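Local coordinates for protein Rab GDP dissociation inhibitor alpha (Naegleria fowleri, PDB 6C87) that probably binds prenylated, GDP-bound Rab GTPases, slows their release of GDP and keeps them soluble as they cycle between membranes and cytosol, at residues Gln58-Phe63 against Glu389-Ile394; Val119-Glu124 against Thr138-Phe143; Val128-Thr133 against His196-Tyr201; Pro299-Lys304 against Asp407-Ser412. One frame throughout, in Å; residues are numbered along the deposited sequence.

Contact 1 of 4, residues Gln58-Phe63 against Glu389-Ile394; sequences QMFEKF and EKFVYI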
loop_
_atom_site.group_PDB
_atom_site.type_symbol
_atom_site.label_atom_id
_atom_site.label_comp_id
_atom_site.label_asym_id
_atom_site.label_seq_id
_atom_site.Cartn_x
_atom_site.Cartn_y
_atom_site.Cartn_z
ATOM N N GLN A 58 18.709 4.884 -44.297
ATOM C CA GLN A 58 19.303 5.426 -43.079
ATOM C C GLN A 58 20.285 4.440 -42.451
ATOM O O GLN A 58 21.310 4.850 -41.896
ATOM C CB GLN A 58 18.203 5.820 -42.087
ATOM C CG GLN A 58 17.365 7.022 -42.534
ATOM C CD GLN A 58 16.129 7.262 -41.672
ATOM O OE1 GLN A 58 15.512 6.323 -41.151
ATOM N NE2 GLN A 58 15.764 8.532 -41.519
ATOM N N MET A 59 19.986 3.137 -42.518
ATOM C CA MET A 59 20.931 2.131 -42.032
ATOM C C MET A 59 22.228 2.173 -42.830
ATOM O O MET A 59 23.324 2.155 -42.259
ATOM C CB MET A 59 20.311 0.741 -42.113
ATOM C CG MET A 59 19.175 0.521 -41.150
ATOM S SD MET A 59 19.717 0.346 -39.448
ATOM C CE MET A 59 20.549 -1.228 -39.481
ATOM N N PHE A 60 22.119 2.223 -44.161
ATOM C CA PHE A 60 23.311 2.267 -45.002
ATOM C C PHE A 60 24.102 3.559 -44.807
ATOM O O PHE A 60 25.336 3.536 -44.834
ATOM C CB PHE A 60 22.934 2.075 -46.470
ATOM C CG PHE A 60 22.964 0.638 -46.908
ATOM C CD1 PHE A 60 21.991 -0.255 -46.477
ATOM C CD2 PHE A 60 23.980 0.171 -47.729
ATOM C CE1 PHE A 60 22.024 -1.583 -46.871
ATOM C CE2 PHE A 60 24.021 -1.159 -48.129
ATOM C CZ PHE A 60 23.042 -2.038 -47.700
ATOM N N GLU A 61 23.424 4.698 -44.624
ATOM C CA GLU A 61 24.170 5.918 -44.317
ATOM C C GLU A 61 24.897 5.783 -42.982
ATOM O O GLU A 61 26.083 6.112 -42.875
ATOM C CB GLU A 61 23.247 7.139 -44.317
ATOM N N LYS A 62 24.226 5.223 -41.974
ATOM C CA LYS A 62 24.828 5.135 -40.648
ATOM C C LYS A 62 25.988 4.142 -40.616
ATOM O O LYS A 62 27.026 4.422 -40.009
ATOM C CB LYS A 62 23.760 4.762 -39.615
ATOM C CG LYS A 62 24.278 4.577 -38.192
ATOM C CD LYS A 62 23.143 4.376 -37.203
ATOM C CE LYS A 62 23.645 4.262 -35.766
ATOM N NZ LYS A 62 24.158 5.547 -35.228
ATOM N N PHE A 63 25.837 2.978 -41.251
ATOM C CA PHE A 63 26.807 1.899 -41.090
ATOM C C PHE A 63 27.742 1.705 -42.275
ATOM O O PHE A 63 28.693 0.925 -42.158
ATOM C CB PHE A 63 26.085 0.585 -40.796
ATOM C CG PHE A 63 25.401 0.574 -39.473
ATOM C CD1 PHE A 63 26.123 0.321 -38.315
ATOM C CD2 PHE A 63 24.042 0.855 -39.374
ATOM C CE1 PHE A 63 25.501 0.324 -37.074
ATOM C CE2 PHE A 63 23.412 0.859 -38.138
ATOM C CZ PHE A 63 24.145 0.592 -36.985
ATOM N N GLU A 389 22.427 -9.047 -45.254
ATOM C CA GLU A 389 23.147 -7.866 -44.800
ATOM C C GLU A 389 23.299 -7.923 -43.296
ATOM O O GLU A 389 22.401 -8.394 -42.587
ATOM C CB GLU A 389 22.468 -6.543 -45.187
ATOM C CG GLU A 389 22.637 -6.152 -46.628
ATOM C CD GLU A 389 24.058 -5.731 -46.956
ATOM O OE1 GLU A 389 24.867 -5.556 -46.014
ATOM O OE2 GLU A 389 24.355 -5.552 -48.158
ATOM N N LYS A 390 24.458 -7.466 -42.828
ATOM C CA LYS A 390 24.813 -7.501 -41.419
ATOM C C LYS A 390 25.384 -6.146 -41.014
ATOM O O LYS A 390 26.284 -5.620 -41.681
ATOM C CB LYS A 390 25.815 -8.633 -41.168
ATOM C CG LYS A 390 26.209 -8.807 -39.737
ATOM C CD LYS A 390 27.297 -9.854 -39.560
ATOM C CE LYS A 390 28.467 -9.606 -40.500
ATOM N NZ LYS A 390 29.710 -10.190 -39.941
ATOM N N PHE A 391 24.885 -5.596 -39.910
ATOM C CA PHE A 391 25.356 -4.317 -39.392
ATOM C C PHE A 391 25.827 -4.480 -37.955
ATOM O O PHE A 391 25.065 -4.951 -37.104
ATOM C CB PHE A 391 24.263 -3.253 -39.432
ATOM C CG PHE A 391 23.589 -3.121 -40.753
ATOM C CD1 PHE A 391 24.148 -2.327 -41.753
ATOM C CD2 PHE A 391 22.389 -3.778 -41.001
ATOM C CE1 PHE A 391 23.521 -2.186 -42.983
ATOM C CE2 PHE A 391 21.752 -3.644 -42.233
ATOM C CZ PHE A 391 22.324 -2.842 -43.227
ATOM N N VAL A 392 27.063 -4.070 -37.684
ATOM C CA VAL A 392 27.630 -4.157 -36.340
ATOM C C VAL A 392 27.396 -2.838 -35.612
ATOM O O VAL A 392 27.878 -1.784 -36.040
ATOM C CB VAL A 392 29.126 -4.499 -36.380
ATOM C CG1 VAL A 392 29.684 -4.505 -34.970
ATOM C CG2 VAL A 392 29.328 -5.858 -37.014
ATOM N N TYR A 393 26.679 -2.905 -34.496
ATOM C CA TYR A 393 26.263 -1.727 -33.738
ATOM C C TYR A 393 26.734 -1.896 -32.293
ATOM O O TYR A 393 26.095 -2.595 -31.500
ATOM C CB TYR A 393 24.750 -1.551 -33.826
ATOM C CG TYR A 393 24.214 -0.277 -33.215
ATOM C CD1 TYR A 393 24.843 0.944 -33.426
ATOM C CD2 TYR A 393 23.074 -0.298 -32.427
ATOM C CE1 TYR A 393 24.346 2.109 -32.869
ATOM C CE2 TYR A 393 22.563 0.859 -31.873
ATOM C CZ TYR A 393 23.205 2.060 -32.089
ATOM O OH TYR A 393 22.692 3.209 -31.523
ATOM N N ILE A 394 27.849 -1.259 -31.952
ATOM C CA ILE A 394 28.444 -1.343 -30.622
ATOM C C ILE A 394 28.224 -0.020 -29.895
ATOM O O ILE A 394 28.472 1.058 -30.454
ATOM C CB ILE A 394 29.938 -1.688 -30.715
ATOM C CG1 ILE A 394 30.113 -2.969 -31.533
ATOM C CG2 ILE A 394 30.531 -1.841 -29.324
ATOM C CD1 ILE A 394 31.541 -3.267 -31.905
#

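Contact 2 of 4, residues Val119-Glu124 against Thr138-Phe143; sequences VYHKGE and TPLLGF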
loop_
_atom_site.group_PDB
_atom_site.type_symbol
_atom_site.label_atom_id
_atom_site.label_comp_id
_atom_site.label_asym_id
_atom_site.label_seq_id
_atom_site.Cartn_x
_atom_site.Cartn_y
_atom_site.Cartn_z
ATOM N N VAL A 119 15.100 -21.315 -26.808
ATOM C CA VAL A 119 16.275 -21.284 -25.946
ATOM C C VAL A 119 17.322 -22.239 -26.511
ATOM O O VAL A 119 16.998 -23.270 -27.109
ATOM C CB VAL A 119 15.900 -21.630 -24.478
ATOM C CG1 VAL A 119 15.331 -23.023 -24.379
ATOM C CG2 VAL A 119 17.081 -21.449 -23.546
ATOM N N TYR A 120 18.583 -21.884 -26.319
ATOM C CA TYR A 120 19.704 -22.607 -26.900
ATOM C C TYR A 120 20.223 -23.700 -25.976
ATOM O O TYR A 120 20.205 -23.563 -24.749
ATOM C CB TYR A 120 20.827 -21.618 -27.220
ATOM C CG TYR A 120 22.098 -22.210 -27.788
ATOM C CD1 TYR A 120 23.196 -22.462 -26.967
ATOM C CD2 TYR A 120 22.218 -22.476 -29.151
ATOM C CE1 TYR A 120 24.367 -22.982 -27.478
ATOM C CE2 TYR A 120 23.383 -22.999 -29.674
ATOM C CZ TYR A 120 24.455 -23.250 -28.834
ATOM O OH TYR A 120 25.622 -23.761 -29.350
ATOM N N HIS A 121 20.675 -24.797 -26.577
ATOM C CA HIS A 121 21.281 -25.880 -25.816
ATOM C C HIS A 121 22.077 -26.763 -26.768
ATOM O O HIS A 121 21.533 -27.228 -27.773
ATOM C CB HIS A 121 20.231 -26.713 -25.075
ATOM C CG HIS A 121 20.794 -27.946 -24.436
ATOM N ND1 HIS A 121 21.504 -27.912 -23.253
ATOM C CD2 HIS A 121 20.787 -29.239 -24.834
ATOM C CE1 HIS A 121 21.892 -29.136 -22.942
ATOM N NE2 HIS A 121 21.471 -29.960 -23.883
ATOM N N LYS A 122 23.362 -26.959 -26.460
ATOM C CA LYS A 122 24.244 -27.885 -27.181
ATOM C C LYS A 122 24.089 -27.758 -28.699
ATOM O O LYS A 122 23.817 -28.727 -29.408
ATOM C CB LYS A 122 24.015 -29.327 -26.725
ATOM N N GLY A 123 24.231 -26.528 -29.192
ATOM C CA GLY A 123 24.251 -26.270 -30.617
ATOM C C GLY A 123 22.901 -26.206 -31.297
ATOM O O GLY A 123 22.853 -26.043 -32.524
ATOM N N GLU A 124 21.805 -26.334 -30.553
ATOM C CA GLU A 124 20.470 -26.306 -31.123
ATOM C C GLU A 124 19.605 -25.343 -30.326
ATOM O O GLU A 124 19.895 -25.026 -29.168
ATOM C CB GLU A 124 19.832 -27.706 -31.118
ATOM C CG GLU A 124 20.616 -28.757 -31.890
ATOM C CD GLU A 124 20.011 -30.145 -31.755
ATOM O OE1 GLU A 124 19.715 -30.542 -30.608
ATOM O OE2 GLU A 124 19.842 -30.843 -32.779
ATOM N N THR A 138 11.577 -32.517 -23.187
ATOM C CA THR A 138 12.285 -31.507 -23.977
ATOM C C THR A 138 13.694 -31.971 -24.344
ATOM O O THR A 138 14.385 -32.590 -23.528
ATOM C CB THR A 138 12.370 -30.170 -23.232
ATOM O OG1 THR A 138 13.188 -29.269 -23.988
ATOM C CG2 THR A 138 12.973 -30.337 -21.829
ATOM N N PRO A 139 14.144 -31.679 -25.566
ATOM C CA PRO A 139 15.534 -31.990 -25.935
ATOM C C PRO A 139 16.558 -31.152 -25.184
ATOM O O PRO A 139 17.758 -31.442 -25.280
ATOM C CB PRO A 139 15.576 -31.689 -27.441
ATOM C CG PRO A 139 14.137 -31.603 -27.874
ATOM C CD PRO A 139 13.389 -31.099 -26.688
ATOM N N LEU A 140 16.126 -30.127 -24.444
ATOM C CA LEU A 140 17.045 -29.319 -23.651
ATOM C C LEU A 140 17.690 -30.104 -22.516
ATOM O O LEU A 140 18.676 -29.635 -21.936
ATOM C CB LEU A 140 16.305 -28.117 -23.070
ATOM C CG LEU A 140 15.699 -27.172 -24.097
ATOM C CD1 LEU A 140 14.652 -26.313 -23.430
ATOM C CD2 LEU A 140 16.784 -26.315 -24.734
ATOM N N LEU A 141 17.131 -31.254 -22.151
ATOM C CA LEU A 141 17.582 -32.026 -21.002
ATOM C C LEU A 141 17.934 -33.443 -21.424
ATOM O O LEU A 141 17.364 -33.975 -22.383
ATOM C CB LEU A 141 16.507 -32.080 -19.917
ATOM C CG LEU A 141 15.907 -30.747 -19.498
ATOM C CD1 LEU A 141 14.738 -30.984 -18.554
ATOM C CD2 LEU A 141 16.975 -29.900 -18.839
ATOM N N GLY A 142 18.876 -34.052 -20.696
ATOM C CA GLY A 142 19.179 -35.460 -20.855
ATOM C C GLY A 142 18.108 -36.349 -20.232
ATOM O O GLY A 142 17.160 -35.885 -19.601
ATOM N N PHE A 143 18.290 -37.663 -20.397
ATOM C CA PHE A 143 17.246 -38.609 -20.010
ATOM C C PHE A 143 16.893 -38.492 -18.536
ATOM O O PHE A 143 15.712 -38.425 -18.172
ATOM C CB PHE A 143 17.667 -40.042 -20.328
ATOM C CG PHE A 143 16.641 -41.069 -19.921
ATOM C CD1 PHE A 143 16.675 -41.653 -18.656
ATOM C CD2 PHE A 143 15.633 -41.444 -20.795
ATOM C CE1 PHE A 143 15.727 -42.592 -18.277
ATOM C CE2 PHE A 143 14.685 -42.388 -20.423
ATOM C CZ PHE A 143 14.734 -42.961 -19.163
#

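Contact 3 of 4, residues Val128-Thr133 against His196-Tyr201; sequences VPITPT and HAVALY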
loop_
_atom_site.group_PDB
_atom_site.type_symbol
_atom_site.label_atom_id
_atom_site.label_comp_id
_atom_site.label_asym_id
_atom_site.label_seq_id
_atom_site.Cartn_x
_atom_site.Cartn_y
_atom_site.Cartn_z
ATOM N N VAL A 128 10.648 -23.233 -25.708
ATOM C CA VAL A 128 10.742 -23.162 -24.249
ATOM C C VAL A 128 9.640 -24.028 -23.642
ATOM O O VAL A 128 8.452 -23.803 -23.918
ATOM C CB VAL A 128 10.649 -21.709 -23.756
ATOM C CG1 VAL A 128 10.587 -21.671 -22.240
ATOM C CG2 VAL A 128 11.829 -20.892 -24.269
ATOM N N PRO A 129 9.975 -25.029 -22.826
ATOM C CA PRO A 129 8.931 -25.861 -22.216
ATOM C C PRO A 129 8.378 -25.230 -20.945
ATOM O O PRO A 129 9.119 -24.701 -20.113
ATOM C CB PRO A 129 9.660 -27.176 -21.910
ATOM C CG PRO A 129 11.107 -26.783 -21.739
ATOM C CD PRO A 129 11.333 -25.482 -22.473
ATOM N N ILE A 130 7.054 -25.295 -20.801
ATOM C CA ILE A 130 6.340 -24.666 -19.697
ATOM C C ILE A 130 5.664 -25.693 -18.803
ATOM O O ILE A 130 5.855 -25.690 -17.585
ATOM C CB ILE A 130 5.320 -23.627 -20.205
ATOM C CG1 ILE A 130 6.066 -22.548 -20.964
ATOM C CG2 ILE A 130 4.561 -23.018 -19.056
ATOM C CD1 ILE A 130 7.176 -21.949 -20.125
ATOM N N THR A 131 4.874 -26.583 -19.389
ATOM C CA THR A 131 4.143 -27.543 -18.583
ATOM C C THR A 131 5.074 -28.664 -18.136
ATOM O O THR A 131 6.110 -28.909 -18.761
ATOM C CB THR A 131 2.976 -28.119 -19.379
ATOM O OG1 THR A 131 3.484 -28.874 -20.490
ATOM C CG2 THR A 131 2.071 -27.009 -19.892
ATOM N N PRO A 132 4.740 -29.350 -17.040
ATOM C CA PRO A 132 5.532 -30.530 -16.656
ATOM C C PRO A 132 5.627 -31.570 -17.761
ATOM O O PRO A 132 6.651 -32.255 -17.870
ATOM C CB PRO A 132 4.778 -31.069 -15.432
ATOM C CG PRO A 132 4.130 -29.860 -14.838
ATOM C CD PRO A 132 3.730 -29.008 -16.020
ATOM N N THR A 133 4.586 -31.700 -18.589
ATOM C CA THR A 133 4.628 -32.651 -19.696
ATOM C C THR A 133 5.666 -32.244 -20.739
ATOM O O THR A 133 6.392 -33.094 -21.267
ATOM C CB THR A 133 3.240 -32.768 -20.326
ATOM O OG1 THR A 133 2.268 -32.959 -19.295
ATOM C CG2 THR A 133 3.178 -33.964 -21.254
ATOM N N HIS A 196 16.410 -18.422 -17.002
ATOM C CA HIS A 196 16.732 -17.385 -17.978
ATOM C C HIS A 196 15.678 -17.244 -19.068
ATOM O O HIS A 196 15.364 -16.126 -19.477
ATOM C CB HIS A 196 18.099 -17.654 -18.621
ATOM C CG HIS A 196 19.243 -17.619 -17.653
ATOM N ND1 HIS A 196 20.326 -16.782 -17.809
ATOM C CD2 HIS A 196 19.477 -18.326 -16.523
ATOM C CE1 HIS A 196 21.175 -16.973 -16.815
ATOM N NE2 HIS A 196 20.682 -17.902 -16.019
ATOM N N ALA A 197 15.111 -18.347 -19.546
ATOM C CA ALA A 197 14.158 -18.277 -20.645
ATOM C C ALA A 197 12.711 -18.163 -20.181
ATOM O O ALA A 197 11.881 -17.643 -20.936
ATOM C CB ALA A 197 14.302 -19.503 -21.558
ATOM N N VAL A 198 12.386 -18.633 -18.972
ATOM C CA VAL A 198 11.020 -18.529 -18.459
ATOM C C VAL A 198 10.882 -17.366 -17.486
ATOM O O VAL A 198 10.039 -16.482 -17.673
ATOM C CB VAL A 198 10.570 -19.830 -17.772
ATOM C CG1 VAL A 198 9.145 -19.673 -17.281
ATOM C CG2 VAL A 198 10.685 -21.010 -18.708
ATOM N N ALA A 199 11.693 -17.369 -16.428
ATOM C CA ALA A 199 11.613 -16.339 -15.400
ATOM C C ALA A 199 12.367 -15.068 -15.772
ATOM O O ALA A 199 12.188 -14.047 -15.098
ATOM C CB ALA A 199 12.128 -16.892 -14.069
ATOM N N LEU A 200 13.205 -15.120 -16.812
ATOM C CA LEU A 200 13.861 -13.959 -17.422
ATOM C C LEU A 200 14.932 -13.330 -16.535
ATOM O O LEU A 200 15.206 -12.133 -16.639
ATOM C CB LEU A 200 12.836 -12.895 -17.839
ATOM C CG LEU A 200 11.748 -13.367 -18.801
ATOM C CD1 LEU A 200 11.098 -12.159 -19.459
ATOM C CD2 LEU A 200 12.282 -14.362 -19.846
ATOM N N TYR A 201 15.563 -14.113 -15.669
ATOM C CA TYR A 201 16.755 -13.633 -14.989
ATOM C C TYR A 201 17.930 -13.646 -15.958
ATOM O O TYR A 201 17.978 -14.441 -16.897
ATOM C CB TYR A 201 17.082 -14.491 -13.764
ATOM C CG TYR A 201 16.105 -14.334 -12.620
ATOM C CD1 TYR A 201 16.078 -13.169 -11.861
ATOM C CD2 TYR A 201 15.216 -15.352 -12.291
ATOM C CE1 TYR A 201 15.187 -13.020 -10.815
ATOM C CE2 TYR A 201 14.324 -15.213 -11.243
ATOM C CZ TYR A 201 14.315 -14.047 -10.508
ATOM O OH TYR A 201 13.427 -13.901 -9.467
#

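Contact 4 of 4, residues Pro299-Lys304 against Asp407-Ser412; sequences PEKVRK and DGVFIS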
loop_
_atom_site.group_PDB
_atom_site.type_symbol
_atom_site.label_atom_id
_atom_site.label_comp_id
_atom_site.label_asym_id
_atom_site.label_seq_id
_atom_site.Cartn_x
_atom_site.Cartn_y
_atom_site.Cartn_z
ATOM N N PRO A 299 27.484 14.097 -19.335
ATOM C CA PRO A 299 28.720 13.298 -19.331
ATOM C C PRO A 299 29.439 13.312 -17.998
ATOM O O PRO A 299 30.050 12.303 -17.622
ATOM C CB PRO A 299 29.572 13.964 -20.423
ATOM C CG PRO A 299 28.609 14.754 -21.248
ATOM C CD PRO A 299 27.549 15.207 -20.300
ATOM N N GLU A 300 29.382 14.424 -17.270
ATOM C CA GLU A 300 30.086 14.534 -16.001
ATOM C C GLU A 300 29.350 13.867 -14.846
ATOM O O GLU A 300 29.918 13.764 -13.757
ATOM C CB GLU A 300 30.342 16.006 -15.673
ATOM N N LYS A 301 28.127 13.379 -15.054
ATOM C CA LYS A 301 27.334 12.805 -13.971
ATOM C C LYS A 301 27.078 11.310 -14.138
ATOM O O LYS A 301 26.240 10.751 -13.421
ATOM C CB LYS A 301 25.999 13.536 -13.841
ATOM C CG LYS A 301 26.124 15.024 -13.612
ATOM C CD LYS A 301 24.803 15.590 -13.126
ATOM C CE LYS A 301 24.970 17.017 -12.641
ATOM N NZ LYS A 301 25.324 17.054 -11.197
ATOM N N VAL A 302 27.778 10.646 -15.054
ATOM C CA VAL A 302 27.602 9.221 -15.275
ATOM C C VAL A 302 28.973 8.555 -15.322
ATOM O O VAL A 302 30.009 9.214 -15.399
ATOM C CB VAL A 302 26.798 8.924 -16.557
ATOM C CG1 VAL A 302 25.367 9.427 -16.406
ATOM C CG2 VAL A 302 27.474 9.550 -17.763
ATOM N N ARG A 303 28.960 7.226 -15.243
ATOM C CA ARG A 303 30.155 6.406 -15.359
ATOM C C ARG A 303 29.889 5.285 -16.353
ATOM O O ARG A 303 28.773 4.768 -16.446
ATOM C CB ARG A 303 30.569 5.813 -14.001
ATOM C CG ARG A 303 29.486 4.942 -13.382
ATOM C CD ARG A 303 29.940 4.192 -12.137
ATOM N NE ARG A 303 28.925 3.221 -11.720
ATOM C CZ ARG A 303 28.897 1.942 -12.094
ATOM N NH1 ARG A 303 29.839 1.455 -12.894
ATOM N NH2 ARG A 303 27.926 1.143 -11.664
ATOM N N LYS A 304 30.934 4.896 -17.078
ATOM C CA LYS A 304 30.817 3.798 -18.025
ATOM C C LYS A 304 30.572 2.496 -17.282
ATOM O O LYS A 304 31.236 2.206 -16.286
ATOM C CB LYS A 304 32.089 3.666 -18.866
ATOM C CG LYS A 304 31.940 2.751 -20.071
ATOM C CD LYS A 304 32.989 2.991 -21.146
ATOM C CE LYS A 304 33.371 1.648 -21.790
ATOM N NZ LYS A 304 34.517 1.708 -22.745
ATOM N N ASP A 407 20.851 16.904 -6.494
ATOM C CA ASP A 407 21.047 17.948 -7.491
ATOM C C ASP A 407 19.851 18.181 -8.408
ATOM O O ASP A 407 19.858 19.163 -9.159
ATOM C CB ASP A 407 22.278 17.636 -8.354
ATOM C CG ASP A 407 22.205 16.275 -8.997
ATOM O OD1 ASP A 407 21.344 15.464 -8.586
ATOM O OD2 ASP A 407 23.009 16.016 -9.916
ATOM N N GLY A 408 18.829 17.328 -8.362
ATOM C CA GLY A 408 17.689 17.475 -9.243
ATOM C C GLY A 408 17.877 16.944 -10.647
ATOM O O GLY A 408 17.026 17.202 -11.505
ATOM N N VAL A 409 18.959 16.218 -10.914
ATOM C CA VAL A 409 19.244 15.671 -12.237
ATOM C C VAL A 409 19.000 14.171 -12.183
ATOM O O VAL A 409 19.785 13.425 -11.583
ATOM C CB VAL A 409 20.677 15.970 -12.692
ATOM C CG1 VAL A 409 20.900 15.447 -14.103
ATOM C CG2 VAL A 409 20.965 17.454 -12.616
ATOM N N PHE A 410 17.922 13.722 -12.820
ATOM C CA PHE A 410 17.525 12.319 -12.810
ATOM C C PHE A 410 17.890 11.706 -14.157
ATOM O O PHE A 410 17.307 12.062 -15.188
ATOM C CB PHE A 410 16.036 12.196 -12.502
ATOM C CG PHE A 410 15.654 12.826 -11.199
ATOM C CD1 PHE A 410 15.309 14.164 -11.136
ATOM C CD2 PHE A 410 15.690 12.093 -10.024
ATOM C CE1 PHE A 410 14.979 14.757 -9.925
ATOM C CE2 PHE A 410 15.360 12.676 -8.810
ATOM C CZ PHE A 410 15.004 14.013 -8.763
ATOM N N ILE A 411 18.854 10.786 -14.144
ATOM C CA ILE A 411 19.446 10.230 -15.356
ATOM C C ILE A 411 19.047 8.767 -15.495
ATOM O O ILE A 411 19.032 8.016 -14.511
ATOM C CB ILE A 411 20.981 10.380 -15.355
ATOM C CG1 ILE A 411 21.367 11.821 -15.007
ATOM C CG2 ILE A 411 21.561 9.974 -16.702
ATOM C CD1 ILE A 411 22.860 12.049 -14.887
ATOM N N SER A 412 18.716 8.368 -16.721
ATOM C CA SER A 412 18.376 6.985 -17.007
ATOM C C SER A 412 19.635 6.160 -17.254
ATOM O O SER A 412 20.715 6.688 -17.533
ATOM C CB SER A 412 17.465 6.889 -18.232
ATOM O OG SER A 412 18.115 7.386 -19.400
#

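Contact 1 of 4, residues Gln58-Phe63 against Glu389-Ile394
F391 and F63 both place CG beside the backbone N and opposite the carbonyl carbon (chi1 -51° for F391), and from these positions the strand's phenylalanine slides in among three side chains of the helix. M59, bent at chi2 and chi3, brings its methyl CE over one face of the F391 ring, 3.5 Å from F391 CD2; its sulfur stands farther off above that ring, in a Met-aromatic contact. F60 meets F391 at the far end of the phenyl. Here the edge of F391 is turned to the face of F60 in an offset edge-to-face pair with planes 80° apart, and F60 CE1 comes 3.9 Å from F391 CZ. The F63 ring is a platform between two aliphatic groups: F391 CB sits centrally over one face, 4.1 Å from the centroid, while K62 CG lies on the opposite face nearer the rim. Y393 comes up to the rim of F63, with Y393 CD1 3.6 Å from F63 CZ, and the extended chain of K62 lays its CE 3.7 Å from Y393 CE1. No hydrogen bond crosses; a cluster of four aromatic rings and a methionine carries the contact. The polar ends find partners outside the two segments: E389 forms a salt bridge with R64, and the Y393 hydroxyl is hydrogen-bonded to E50 O. Helix 56-64 thus lies against the mixed sheet, its 58-63 segment at 55° to strand segment 389-394, with M59 also reaching I312 on strand 302-315, the antiparallel neighbour of strand 389-400.

Contact 2 of 4, residues Val119-Glu124 against Thr138-Phe143
H121 N donates to E124 O at 2.7 Å, and E124 N returns a bond to H121 O; this reciprocal pair closes a two-residue beta hairpin with a type I' turn at K122 and G123, joining strands 111-121 and 124-127. From the end of the first strand H121 reaches across to the loop that links helices 132-135 and 143-157. Its CG lies opposite the backbone N (chi1 172°), which carries the imidazole out over the L140 backbone. The carbonyl L140 O stands over the centre of one ring face, 3.4 Å from H121 CE1; the angle to NE2 is poor, and this is a face contact, not a hydrogen bond. L140 CA lies over the ring face as well, in a CH-pi contact, and the other face carries K122 CB. The hydrogen bond between H121 ND1 and Q336 OE1 helps set the rotation of the imidazole.

The apolar half of the contact belongs to the fork of L140. Its CD2 meets H121 CB at 3.5 Å, and its CD1 approaches V119 CG1 at the same distance of 3.5 Å, so the leucine spans two residues whose CB atoms both face the loop, with Y120 between them directed away toward F332 and helix 378-384. The loop is itself braced: T138 to L141 forms a type I turn, closed by a weak backbone bond. An ST turn sets the position of L140 within it, L140 N giving a nearly straight bond (167°) to T138 OG1 at 3.1 Å.

Contact 3 of 4, residues Val128-Thr133 against His196-Tyr201
V128 and V198 make the close part of this small contact, which is carried by aliphatic side chains with no hydrogen bond across it: V128 CG1 packs 3.6 Å from V198 CG2. The two methyls of V128 divide their work. With CG1 opposite the backbone N (chi1 173°), that branch goes to V198, while CG2 turns to the neighbouring helix residue and lies 3.9 Å from A197 CB. V198 is likewise shared, its CG2 also taking the tip of I130. I130 doubles back at chi2 (-54°), bringing CD1 to 3.9 Å from V198 CG2 and a little farther from V198 CG1, so the end of the isoleucine spans both branches of the valine.

Beyond I130 the contact loosens. The chain leaves V198 behind at T131 and runs into helix 132-135, which begins at P132, and on to the exposed T133; T131 is the N-cap, and E134 OE1 accepts from both I130 N and T131 N, holding the backbone just before the helix. Round the tight part, V119 of strand 111-121 touches V128 and A197, and Y222 of helix 212-229 packs on V128 and I130. A loop following a sheet strand is thereby fitted against residues 196-198 of helix 188-198, where the helix widens to a pi-type turn. This meeting of sheet and helices is consistent with the junction of the sheet-rich and helical domains characteristic of Rab GDP dissociation inhibitors.

Contact 4 of 4, residues Pro299-Lys304 against Asp407-Ser412
K301 reaches across V409 and ends in a salt bridge with D407, tying the start of strand 302-315 of the mixed sheet to the edge of a Rossmann-like parallel sheet. Strand 409-411 is an outermost strand of that parallel five-stranded sheet, order 3-2-1-4-5, the nucleotide-binding type of topology shared by the clan to which this family belongs. Starting at the root, K301 CB rests against the tip of I411, 3.6 Å from I411 CD1. Past CG the chain stays extended, and CD and CE step over the two branches of V409: K301 CD lies 4.0 Å from V409 CG1, and K301 CE is at the same 4.0 Å from V409 CG2. The last torsion, chi4 at -89°, then swings the ammonium aside to D407, where K301 NZ is 2.8 Å from D407 OD2. The bond uses the anti lone pair of that oxygen, the one facing away from OD1, and lysine and aspartate come at each other from opposite directions.

V302 adds a second hydrophobic point, its CG1 3.9 Å from I411 CG2. I411 thus touches both residues, CD1 against K301 CB and CG2 against V302 CG1, and F298, just before the segment, touches V409 and I411 too. At K301 the backbone pairs with L401, next to strand 302-315, while the side chain reaches back to the parallel sheet. The aspartate has a use for its other oxygen: D407 OD1 accepts a weak but nearly straight bond (173°) from V409 N, 3.4 Å away.

Overall arrangement
From the N terminus, contact 1 opens first at helix 56-64 and closes only at strand 389-400, so the segments of contacts 2 and 3 both fall within its span. Those two cross: 119-124 and 128-133 come in turn, followed by 138-143 and 196-201. They also touch, L140 and T138 packing on P129 and V119 on A197 and V128, to make one patch where hairpin, loops and helix 188-198 meet. Contact 4 opens at 299-304, before contact 1 closes, and ends beyond it at 407-412; these two cross as well. Strands 302-315 and 389-400, paired antiparallel, link contacts 1 and 4, whose nearest atoms are about 8 Å apart.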